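Local coordinates for coronin (Toxoplasma gondii, PDB 4OZU), which probably binds actin filaments as part of a longer parasite protein linked to invasion and egress, this chain being its WD40 beta-propeller domain, at residues A[296-300]-A[301-305]; A[248-252]-A[253-257]; A[112-115]-A[116-119]; A[99-102]-A[103-107]; A[324-327]-A[328-331]. All blocks are in the same frame, centred on the assembly; numbering follows the deposited sequence.

Contact 1. Residues A[296-300]-A[301-305]; sequences QYHGG and TLRSV
A tight two-residue beta hairpin joins strands 291-298 and 301-309 of one propeller blade, its type I' turn running from H298 to T301 through G299 and G300. Both glycines have positive phi, as this turn type requires. H298 and T301 close the loop as an antiparallel hydrogen-bonded pair, with H298 N giving a nearly straight bond (174°) to T301 O at 2.9 Å. The next such pair is Q296 with R303, where Q296 N reaches R303 O at 2.8 Å. Between them Y297 and L302 form a non-hydrogen-bonded pair whose side chains share the other face of the sheet. There the CB of Y297 lies 3.9 Å from L302 CD1, and the edge of the tyrosine ring comes up to the backbone N of L302. On the face of Q296, H298 and T301, the R303 chain runs extended from CG to NE, with CG beside its own backbone N (chi1 -58°). It thus turns back along the hairpin, T301 CB lying 3.6 Å above the guanidinium plane. NH1 of R303 then donates to H298 O at 3.2 Å. T301 N reaches the same oxygen from the opposite face of its plane. Q296 sends its amide to T279, P10 and I12; a water donates to its OE1 and accepts a weak bond from R303 NH1. The carbonyl that starts the turn is therefore gripped twice, which ties an exposed arginine to the bend.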
# COMPACT_ATOMS: atom_id res chain seq x y z
N GLN A 296 -15.64 3.40 -6.86
CA GLN A 296 -14.89 4.44 -7.55
C GLN A 296 -15.15 5.78 -6.91
O GLN A 296 -16.29 6.18 -6.72
CB GLN A 296 -15.24 4.53 -9.04
CG GLN A 296 -14.23 5.42 -9.76
CD GLN A 296 -14.57 5.69 -11.21
OE1 GLN A 296 -15.74 5.73 -11.60
NE2 GLN A 296 -13.53 5.89 -12.02
N TYR A 297 -14.05 6.47 -6.60
CA TYR A 297 -14.09 7.86 -6.16
C TYR A 297 -13.92 8.70 -7.41
O TYR A 297 -12.85 8.72 -8.02
CB TYR A 297 -12.99 8.12 -5.15
CG TYR A 297 -13.02 9.47 -4.46
CD1 TYR A 297 -14.20 10.00 -3.96
CD2 TYR A 297 -11.84 10.18 -4.25
CE1 TYR A 297 -14.21 11.22 -3.31
CE2 TYR A 297 -11.85 11.40 -3.61
CZ TYR A 297 -13.03 11.91 -3.13
OH TYR A 297 -13.02 13.12 -2.48
N HIS A 298 -15.00 9.37 -7.82
CA HIS A 298 -15.03 10.09 -9.08
C HIS A 298 -15.88 11.34 -8.93
O HIS A 298 -16.99 11.28 -8.41
CB HIS A 298 -15.59 9.20 -10.19
CG HIS A 298 -15.50 9.80 -11.56
ND1 HIS A 298 -14.35 9.73 -12.33
CD2 HIS A 298 -16.41 10.46 -12.31
CE1 HIS A 298 -14.56 10.34 -13.48
NE2 HIS A 298 -15.80 10.79 -13.50
N GLY A 299 -15.35 12.47 -9.38
CA GLY A 299 -16.08 13.72 -9.29
C GLY A 299 -16.40 14.09 -7.85
O GLY A 299 -17.36 14.80 -7.59
N GLY A 300 -15.59 13.59 -6.91
CA GLY A 300 -15.78 13.90 -5.50
C GLY A 300 -16.83 13.03 -4.83
O GLY A 300 -17.15 13.24 -3.65
N THR A 301 -17.35 12.06 -5.57
CA THR A 301 -18.39 11.17 -5.07
C THR A 301 -17.89 9.73 -5.06
O THR A 301 -17.21 9.31 -5.99
CB THR A 301 -19.67 11.23 -5.94
OG1 THR A 301 -20.08 12.60 -6.10
CG2 THR A 301 -20.79 10.43 -5.32
N LEU A 302 -18.25 8.99 -4.01
CA LEU A 302 -17.91 7.57 -3.92
C LEU A 302 -19.09 6.72 -4.38
O LEU A 302 -20.20 6.89 -3.89
CB LEU A 302 -17.51 7.21 -2.49
CG LEU A 302 -16.74 5.90 -2.30
CD1 LEU A 302 -15.40 5.92 -3.02
CD2 LEU A 302 -16.53 5.65 -0.82
N ARG A 303 -18.83 5.80 -5.31
CA ARG A 303 -19.87 4.93 -5.85
C ARG A 303 -19.45 3.47 -5.79
O ARG A 303 -18.33 3.12 -6.16
CB ARG A 303 -20.19 5.32 -7.30
CG ARG A 303 -20.63 6.77 -7.47
CD ARG A 303 -21.08 7.05 -8.90
NE ARG A 303 -21.24 8.48 -9.16
CZ ARG A 303 -20.24 9.35 -9.27
NH1 ARG A 303 -18.98 8.94 -9.12
NH2 ARG A 303 -20.49 10.63 -9.51
N SER A 304 -20.35 2.61 -5.33
CA SER A 304 -20.11 1.18 -5.32
C SER A 304 -20.05 0.68 -6.75
O SER A 304 -20.89 1.06 -7.57
CB SER A 304 -21.21 0.45 -4.54
OG SER A 304 -20.87 -0.92 -4.36
N VAL A 305 -19.07 -0.16 -7.05
CA VAL A 305 -18.95 -0.74 -8.38
C VAL A 305 -19.26 -2.23 -8.34
O VAL A 305 -20.25 -2.68 -8.91
CB VAL A 305 -17.56 -0.52 -8.98
CG1 VAL A 305 -17.44 -1.24 -10.33
CG2 VAL A 305 -17.29 0.97 -9.13
O HOH W 1 -18.18 6.69 -10.43

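Contact 2. Residues A[248-252]-A[253-257]; sequences AIWDT and RKFDK
D251 OD1 accepts two hydrogen bonds, one from the backbone N of R253 at 3.0 Å and the other from a water 2.7 Å away. That water also accepts from R253 NH1, in the plane of the guanidinium, and so bridges two opposite charges that do not touch. The R253 N-H meets OD1 from above the carboxylate plane (53° out of it), completing an Asx turn. With CG anti to its own N (chi1 179°), D251 folds its carboxylate beside the following residues. The main chain repeats the bend, K254 N bonding to D251 O at 2.9 Å across a type I turn from D251 to K254. W250 and D251 form the Trp-Asp pair that gives WD repeats their name, at the end of the third strand of a blade, and the turn starts the loop to the outer strand 260-265. F255 lies inside that loop. Its CE1 rests 3.7 Å from W250 CB and its CD1 3.7 Å from T252 CA, while the W250 and F255 rings meet obliquely, planes 70° apart. L196 and I198 of the neighbouring blade touch F255 as well. W250 NE1 bonds to T236, T252 OG1 to G232, and R253 makes a salt bridge with D231.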
# COMPACT_ATOMS: atom_id res chain seq x y z
N ALA A 248 -15.25 6.47 5.87
CA ALA A 248 -15.43 7.91 5.84
C ALA A 248 -14.42 8.57 4.93
O ALA A 248 -13.30 8.08 4.76
CB ALA A 248 -15.33 8.48 7.24
N ILE A 249 -14.86 9.67 4.32
CA ILE A 249 -13.99 10.56 3.56
C ILE A 249 -13.82 11.85 4.37
O ILE A 249 -14.80 12.39 4.88
CB ILE A 249 -14.57 10.89 2.17
CG1 ILE A 249 -14.60 9.62 1.30
CG2 ILE A 249 -13.76 12.00 1.48
CD1 ILE A 249 -15.27 9.81 -0.05
N TRP A 250 -12.57 12.29 4.49
CA TRP A 250 -12.23 13.48 5.27
C TRP A 250 -11.51 14.48 4.41
O TRP A 250 -10.67 14.13 3.58
CB TRP A 250 -11.33 13.12 6.45
CG TRP A 250 -11.86 12.02 7.26
CD1 TRP A 250 -11.72 10.68 7.03
CD2 TRP A 250 -12.64 12.14 8.45
NE1 TRP A 250 -12.36 9.97 8.00
CE2 TRP A 250 -12.94 10.84 8.89
CE3 TRP A 250 -13.13 13.22 9.19
CZ2 TRP A 250 -13.70 10.59 10.03
CZ3 TRP A 250 -13.87 12.98 10.32
CH2 TRP A 250 -14.15 11.66 10.73
N ASP A 251 -11.84 15.74 4.65
CA ASP A 251 -11.14 16.88 4.07
C ASP A 251 -10.25 17.47 5.15
O ASP A 251 -10.74 18.00 6.15
CB ASP A 251 -12.15 17.91 3.57
CG ASP A 251 -11.50 19.14 2.98
OD1 ASP A 251 -10.26 19.26 2.99
OD2 ASP A 251 -12.26 20.01 2.50
N THR A 252 -8.93 17.37 4.97
CA THR A 252 -8.00 17.79 6.01
C THR A 252 -7.99 19.30 6.23
O THR A 252 -7.38 19.79 7.19
CB THR A 252 -6.56 17.32 5.71
OG1 THR A 252 -6.17 17.74 4.40
CG2 THR A 252 -6.49 15.80 5.80
N ARG A 253 -8.66 20.04 5.35
CA ARG A 253 -8.80 21.48 5.50
C ARG A 253 -10.09 21.87 6.23
O ARG A 253 -10.27 23.03 6.64
CB ARG A 253 -8.76 22.15 4.13
CG ARG A 253 -7.39 22.17 3.50
CD ARG A 253 -7.34 23.08 2.29
NE ARG A 253 -5.98 23.16 1.74
CZ ARG A 253 -5.47 22.31 0.85
NH1 ARG A 253 -6.20 21.30 0.38
NH2 ARG A 253 -4.23 22.48 0.43
N LYS A 254 -10.99 20.90 6.37
CA LYS A 254 -12.25 21.04 7.11
C LYS A 254 -12.46 19.75 7.90
O LYS A 254 -13.36 18.95 7.61
CB LYS A 254 -13.43 21.26 6.16
CG LYS A 254 -13.32 22.48 5.27
CD LYS A 254 -14.67 22.78 4.62
CE LYS A 254 -14.56 23.81 3.52
NZ LYS A 254 -15.89 24.13 2.95
N PHE A 255 -11.60 19.57 8.90
CA PHE A 255 -11.31 18.26 9.47
C PHE A 255 -12.10 17.98 10.75
O PHE A 255 -11.62 17.29 11.64
CB PHE A 255 -9.81 18.20 9.76
CG PHE A 255 -9.23 16.82 9.79
CD1 PHE A 255 -9.51 15.88 8.80
CD2 PHE A 255 -8.36 16.47 10.81
CE1 PHE A 255 -8.94 14.63 8.84
CE2 PHE A 255 -7.80 15.21 10.85
CZ PHE A 255 -8.09 14.29 9.88
N ASP A 256 -13.32 18.50 10.83
CA ASP A 256 -14.13 18.38 12.04
C ASP A 256 -15.17 17.27 11.92
O ASP A 256 -15.65 16.73 12.92
CB ASP A 256 -14.83 19.71 12.34
CG ASP A 256 -15.74 20.17 11.20
OD1 ASP A 256 -15.46 19.84 10.03
OD2 ASP A 256 -16.73 20.88 11.49
N LYS A 257 -15.52 16.92 10.69
CA LYS A 257 -16.54 15.91 10.43
C LYS A 257 -16.30 15.32 9.07
O LYS A 257 -15.69 15.97 8.22
CB LYS A 257 -17.95 16.52 10.50
CG LYS A 257 -18.21 17.53 9.39
CD LYS A 257 -19.57 18.22 9.49
CE LYS A 257 -19.77 19.15 8.31
NZ LYS A 257 -21.07 19.89 8.34
O HOH W 2 -13.47 16.33 6.82
O HOH W 3 -8.86 20.14 0.86

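Contact 3. Residues A[112-115]-A[116-119]; sequences EVTG and TTEL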
# COMPACT_ATOMS: atom_id res chain seq x y z
N GLU A 112 20.56 -9.44 -11.35
CA GLU A 112 19.89 -10.69 -11.68
C GLU A 112 19.48 -11.45 -10.42
O GLU A 112 20.33 -11.90 -9.65
CB GLU A 112 20.81 -11.57 -12.54
CG GLU A 112 21.20 -10.95 -13.87
CD GLU A 112 22.37 -11.66 -14.53
OE1 GLU A 112 22.50 -12.89 -14.35
OE2 GLU A 112 23.17 -10.98 -15.21
N VAL A 113 18.17 -11.57 -10.22
CA VAL A 113 17.62 -12.29 -9.07
C VAL A 113 17.25 -13.72 -9.46
O VAL A 113 16.35 -13.92 -10.28
CB VAL A 113 16.39 -11.57 -8.50
CG1 VAL A 113 15.76 -12.38 -7.38
CG2 VAL A 113 16.76 -10.18 -8.01
N THR A 114 17.94 -14.69 -8.87
CA THR A 114 17.68 -16.10 -9.14
C THR A 114 17.28 -16.82 -7.86
O THR A 114 17.23 -16.22 -6.79
CB THR A 114 18.90 -16.81 -9.75
OG1 THR A 114 19.88 -17.03 -8.73
CG2 THR A 114 19.51 -15.97 -10.87
N GLY A 115 17.03 -18.12 -7.97
CA GLY A 115 16.63 -18.93 -6.83
C GLY A 115 17.74 -19.13 -5.82
O GLY A 115 17.49 -19.61 -4.71
N THR A 116 18.97 -18.77 -6.20
CA THR A 116 20.13 -18.91 -5.31
C THR A 116 20.58 -17.57 -4.74
O THR A 116 21.57 -17.49 -4.01
CB THR A 116 21.32 -19.57 -6.04
OG1 THR A 116 21.75 -18.72 -7.12
CG2 THR A 116 20.92 -20.92 -6.59
N THR A 117 19.85 -16.51 -5.09
CA THR A 117 20.14 -15.18 -4.55
C THR A 117 19.79 -15.11 -3.07
O THR A 117 18.69 -15.50 -2.67
CB THR A 117 19.36 -14.09 -5.31
OG1 THR A 117 19.79 -14.07 -6.68
CG2 THR A 117 19.59 -12.72 -4.69
N GLU A 118 20.74 -14.62 -2.28
CA GLU A 118 20.54 -14.45 -0.84
C GLU A 118 21.06 -13.09 -0.40
O GLU A 118 22.22 -12.76 -0.63
CB GLU A 118 21.25 -15.56 -0.07
CG GLU A 118 20.94 -15.59 1.41
CD GLU A 118 21.81 -16.59 2.16
OE1 GLU A 118 23.05 -16.45 2.11
OE2 GLU A 118 21.25 -17.53 2.78
N LEU A 119 20.18 -12.32 0.23
CA LEU A 119 20.53 -11.02 0.79
C LEU A 119 20.57 -11.09 2.31
O LEU A 119 19.58 -11.45 2.94
CB LEU A 119 19.53 -9.96 0.35
CG LEU A 119 20.02 -8.86 -0.59
CD1 LEU A 119 20.65 -9.43 -1.85
CD2 LEU A 119 18.87 -7.93 -0.94
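T117 turns its side chain back upon T114, and each step along it can be traced. Its CB sits 3.4 Å from T114 O, the carbonyl that opens the bend. From there OG1, beside its own backbone N (chi1 -63°), extends to the backbone N of T114 and accepts a hydrogen bond from it at 2.9 Å. The bond is almost straight, with 168° at the hydrogen. The T117 side chain also touches P110 and A73, the latter belonging to strand 73-75. The main chain of the same two residues answers in the other direction, as T117 N donates to T114 O at 3.1 Å. Residues T114 and T117 are thus joined by two bonds of opposite sense, one using a hydroxyl as acceptor and the other a carbonyl. At the outer end of the bend T114 does similar work with its own hydroxyl. The OG1 of T114 lies between its backbone N and carbonyl carbon (chi1 75°), a placing that directs it over G115 to accept from T116 N at 3.2 Å. T116 OG1 comes up to the same oxygen at 3.0 Å, the two threonine side chains crossing at a slant. Three threonines therefore supply much of the polar bonding in a loop at the surface. A type I beta turn from T114 to T117 is combined here with an ST turn at its first residue, in the connection that leads from strand 104-108 into the edge strand 118-119, which pairs parallel with strand 73-75 in a neighbouring propeller blade.

Contact 4. Residues A[99-102]-A[103-107]; sequences CEDT and IVRIW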
# COMPACT_ATOMS: atom_id res chain seq x y z
N CYS A 99 10.55 -4.42 10.97
CA CYS A 99 10.72 -5.67 11.70
C CYS A 99 10.34 -5.54 13.17
O CYS A 99 10.44 -4.46 13.77
CB CYS A 99 12.17 -6.13 11.57
SG CYS A 99 12.51 -7.75 12.26
N GLU A 100 9.90 -6.65 13.75
CA GLU A 100 9.55 -6.69 15.17
C GLU A 100 10.75 -6.38 16.05
O GLU A 100 10.58 -6.05 17.22
CB GLU A 100 8.98 -8.06 15.55
CG GLU A 100 7.48 -8.19 15.39
CD GLU A 100 6.90 -9.38 16.13
OE1 GLU A 100 7.68 -10.29 16.50
OE2 GLU A 100 5.68 -9.40 16.36
N ASP A 101 11.96 -6.49 15.51
CA ASP A 101 13.16 -6.22 16.32
C ASP A 101 13.49 -4.72 16.34
O ASP A 101 14.56 -4.32 16.79
CB ASP A 101 14.36 -7.04 15.82
CG ASP A 101 14.76 -6.72 14.39
OD1 ASP A 101 14.30 -5.71 13.82
OD2 ASP A 101 15.56 -7.51 13.83
N THR A 102 12.54 -3.91 15.85
CA THR A 102 12.57 -2.44 15.93
C THR A 102 13.40 -1.77 14.84
O THR A 102 13.48 -0.54 14.79
CB THR A 102 13.10 -1.91 17.30
OG1 THR A 102 14.53 -2.03 17.37
CG2 THR A 102 12.45 -2.65 18.48
N ILE A 103 13.96 -2.56 13.93
CA ILE A 103 14.84 -2.04 12.89
C ILE A 103 14.14 -1.97 11.53
O ILE A 103 13.46 -2.92 11.12
CB ILE A 103 16.12 -2.90 12.79
CG1 ILE A 103 16.90 -2.80 14.10
CG2 ILE A 103 16.99 -2.44 11.61
CD1 ILE A 103 18.04 -3.80 14.23
N VAL A 104 14.29 -0.84 10.85
CA VAL A 104 13.88 -0.72 9.46
C VAL A 104 15.11 -0.94 8.59
O VAL A 104 16.15 -0.31 8.80
CB VAL A 104 13.24 0.65 9.14
CG1 VAL A 104 12.86 0.74 7.66
CG2 VAL A 104 12.01 0.88 10.01
N ARG A 105 15.00 -1.86 7.63
CA ARG A 105 16.12 -2.23 6.77
C ARG A 105 15.83 -1.87 5.33
O ARG A 105 14.74 -2.15 4.82
CB ARG A 105 16.40 -3.73 6.89
CG ARG A 105 16.91 -4.15 8.26
CD ARG A 105 17.00 -5.66 8.41
NE ARG A 105 17.61 -6.05 9.68
CZ ARG A 105 16.95 -6.17 10.83
NH1 ARG A 105 15.65 -5.94 10.89
NH2 ARG A 105 17.60 -6.54 11.94
N ILE A 106 16.79 -1.23 4.67
CA ILE A 106 16.70 -0.92 3.25
C ILE A 106 17.54 -1.93 2.50
O ILE A 106 18.71 -2.15 2.83
CB ILE A 106 17.18 0.51 2.92
CG1 ILE A 106 16.58 1.54 3.88
CG2 ILE A 106 16.82 0.87 1.48
CD1 ILE A 106 15.07 1.52 3.97
N TRP A 107 16.94 -2.56 1.50
CA TRP A 107 17.58 -3.63 0.75
C TRP A 107 17.81 -3.25 -0.70
O TRP A 107 17.00 -2.53 -1.29
CB TRP A 107 16.71 -4.88 0.81
CG TRP A 107 16.44 -5.37 2.18
CD1 TRP A 107 15.31 -5.18 2.91
CD2 TRP A 107 17.32 -6.17 2.99
NE1 TRP A 107 15.43 -5.80 4.13
CE2 TRP A 107 16.65 -6.41 4.21
CE3 TRP A 107 18.60 -6.70 2.81
CZ2 TRP A 107 17.22 -7.16 5.24
CZ3 TRP A 107 19.16 -7.44 3.83
CH2 TRP A 107 18.47 -7.66 5.03
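D101 and R105 approach one another from opposite directions and meet end-on, with the carboxylate and guanidinium planes turned 43° apart. NH2 of the arginine reaches D101 OD2 at 2.9 Å on its syn side, while NH1 bonds to OD1 at 3.2 Å through the syn lone pair and nearly in the guanidinium plane. A weak third bond joins NH1 to OD2. Extended from CG to NE, the R105 side chain carries its guanidinium as far as the turn. One face of that head lies under I103 CG2, 3.8 Å above its centre, and C99 CB comes up at the edge, 3.6 Å from NH1. D101 holds CG between its backbone N and carbonyl carbon (chi1 61°), which bends the carboxylate back toward I103. OD1 then accepts from I103 N at 3.2 Å, on the anti side, as well as from R105. The turn itself is type I, C99 to T102, between the second and third strands of a WD repeat, where the family commonly has an aspartate. T79 OG1 binds OD2 as well, and W107 of the same strand bonds to T97. With both oxygens engaged by an arginine and by neutral donors, the carboxylate is fixed in rotation and probably stays ionised.

Contact 5. Residues A[324-327]-A[328-331]; sequences AVDQ and MRAE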
# COMPACT_ATOMS: atom_id res chain seq x y z
N ALA A 324 2.52 -1.86 -14.17
CA ALA A 324 2.65 -3.29 -14.42
C ALA A 324 1.39 -3.94 -15.02
O ALA A 324 1.43 -5.11 -15.41
CB ALA A 324 3.01 -4.00 -13.12
N VAL A 325 0.27 -3.22 -15.10
CA VAL A 325 -0.97 -3.86 -15.54
C VAL A 325 -0.93 -4.18 -17.04
O VAL A 325 -0.18 -3.58 -17.81
CB VAL A 325 -2.23 -3.00 -15.25
CG1 VAL A 325 -2.32 -2.66 -13.76
CG2 VAL A 325 -2.28 -1.74 -16.11
N ASP A 326 -1.77 -5.14 -17.42
CA ASP A 326 -1.85 -5.62 -18.79
C ASP A 326 -2.89 -4.79 -19.55
O ASP A 326 -4.09 -5.03 -19.46
CB ASP A 326 -2.22 -7.11 -18.80
CG ASP A 326 -2.08 -7.74 -20.18
OD1 ASP A 326 -2.12 -7.00 -21.19
OD2 ASP A 326 -1.94 -8.97 -20.24
N GLN A 327 -2.40 -3.80 -20.30
CA GLN A 327 -3.27 -2.82 -20.93
C GLN A 327 -4.14 -3.43 -22.02
O GLN A 327 -5.27 -3.00 -22.23
CB GLN A 327 -2.44 -1.68 -21.50
CG GLN A 327 -1.86 -0.77 -20.42
CD GLN A 327 -1.15 0.45 -21.01
OE1 GLN A 327 -0.28 0.31 -21.87
NE2 GLN A 327 -1.55 1.63 -20.57
N MET A 328 -3.61 -4.44 -22.71
CA MET A 328 -4.36 -5.05 -23.80
C MET A 328 -5.54 -5.89 -23.29
O MET A 328 -6.41 -6.27 -24.07
CB MET A 328 -3.43 -5.91 -24.66
CG MET A 328 -2.46 -5.09 -25.49
SD MET A 328 -3.29 -3.84 -26.51
CE MET A 328 -4.32 -4.87 -27.55
N ARG A 329 -5.57 -6.15 -21.99
CA ARG A 329 -6.67 -6.90 -21.39
C ARG A 329 -7.66 -5.98 -20.68
O ARG A 329 -8.61 -6.45 -20.05
CB ARG A 329 -6.13 -7.94 -20.41
CG ARG A 329 -5.38 -9.07 -21.09
CD ARG A 329 -5.27 -10.28 -20.19
NE ARG A 329 -4.53 -9.98 -18.97
CZ ARG A 329 -4.94 -10.23 -17.73
NH1 ARG A 329 -6.12 -10.80 -17.50
NH2 ARG A 329 -4.17 -9.90 -16.71
N ALA A 330 -7.43 -4.67 -20.78
CA ALA A 330 -8.23 -3.67 -20.07
C ALA A 330 -8.16 -3.93 -18.58
O ALA A 330 -9.10 -3.65 -17.83
CB ALA A 330 -9.68 -3.68 -20.55
N GLU A 331 -7.02 -4.46 -18.14
CA GLU A 331 -6.75 -4.63 -16.71
C GLU A 331 -6.36 -3.28 -16.12
O GLU A 331 -5.41 -2.67 -16.60
CB GLU A 331 -5.63 -5.65 -16.49
CG GLU A 331 -5.31 -5.92 -15.03
CD GLU A 331 -4.12 -6.83 -14.85
OE1 GLU A 331 -3.03 -6.50 -15.38
OE2 GLU A 331 -4.27 -7.88 -14.19
O HOH W 4 -1.66 -10.15 -18.12
O HOH W 5 -0.81 -5.55 -22.66
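Salt bridges bind D326, R329 and E331 into one network. R329 NE meets D326 OD2 at 3.1 Å, in the plane of the guanidinium but from above that of the carboxylate, the two planes standing 71° apart. The bend at chi3 of R329 (-61°) brings the head back over the aspartate, and its NH2 lies 3.2 Å from E331 OE2. Hydrogen bonds from the main chain add a second layer. D326 N donates to E331 OE1 at 2.8 Å, a fairly straight bond (165°) to the anti side of the carboxylate. D326 O accepts two bonds, from R329 N at 3.1 Å and from E331 N at 3.3 Å, the two reaching it from opposite faces of its plane. The short 3-10 bend is continued by A330 N, which donates to Q327 O. Among carbon contacts, V325 CG2 lies 3.3 Å from the carbonyl O of E331. The NE2 of Q327 bonds to V392 O, near the C terminus. The loop follows strand 317-319, and E331 begins strand 331-339, where OE2 also meets R334; S348 of the adjoining strand 343-350 bonds to both E331 and R329, which ties the charged turn to the start of its own strand and to that neighbour.

Overall arrangement
From the N terminus the five contacts come in series, each closing a short local loop, and none nests in or crosses another. Contact 4 turns the chain between two strands of an early WD repeat. Contact 3 follows on the loop after that strand, and the two touch where L119 CD2 packs on W107 CE3, 4.0 Å apart. Contact 2, centred about 33 Å from contact 4, bends the chain toward the outer strand of a later blade. Contact 1 closes the outer hairpin of the blade after that and meets contact 2 through Y297 and I249. Contact 5 opens strand 331-339, its centre about 22 Å from that of contact 1, in the sheet that also holds strand 16-25.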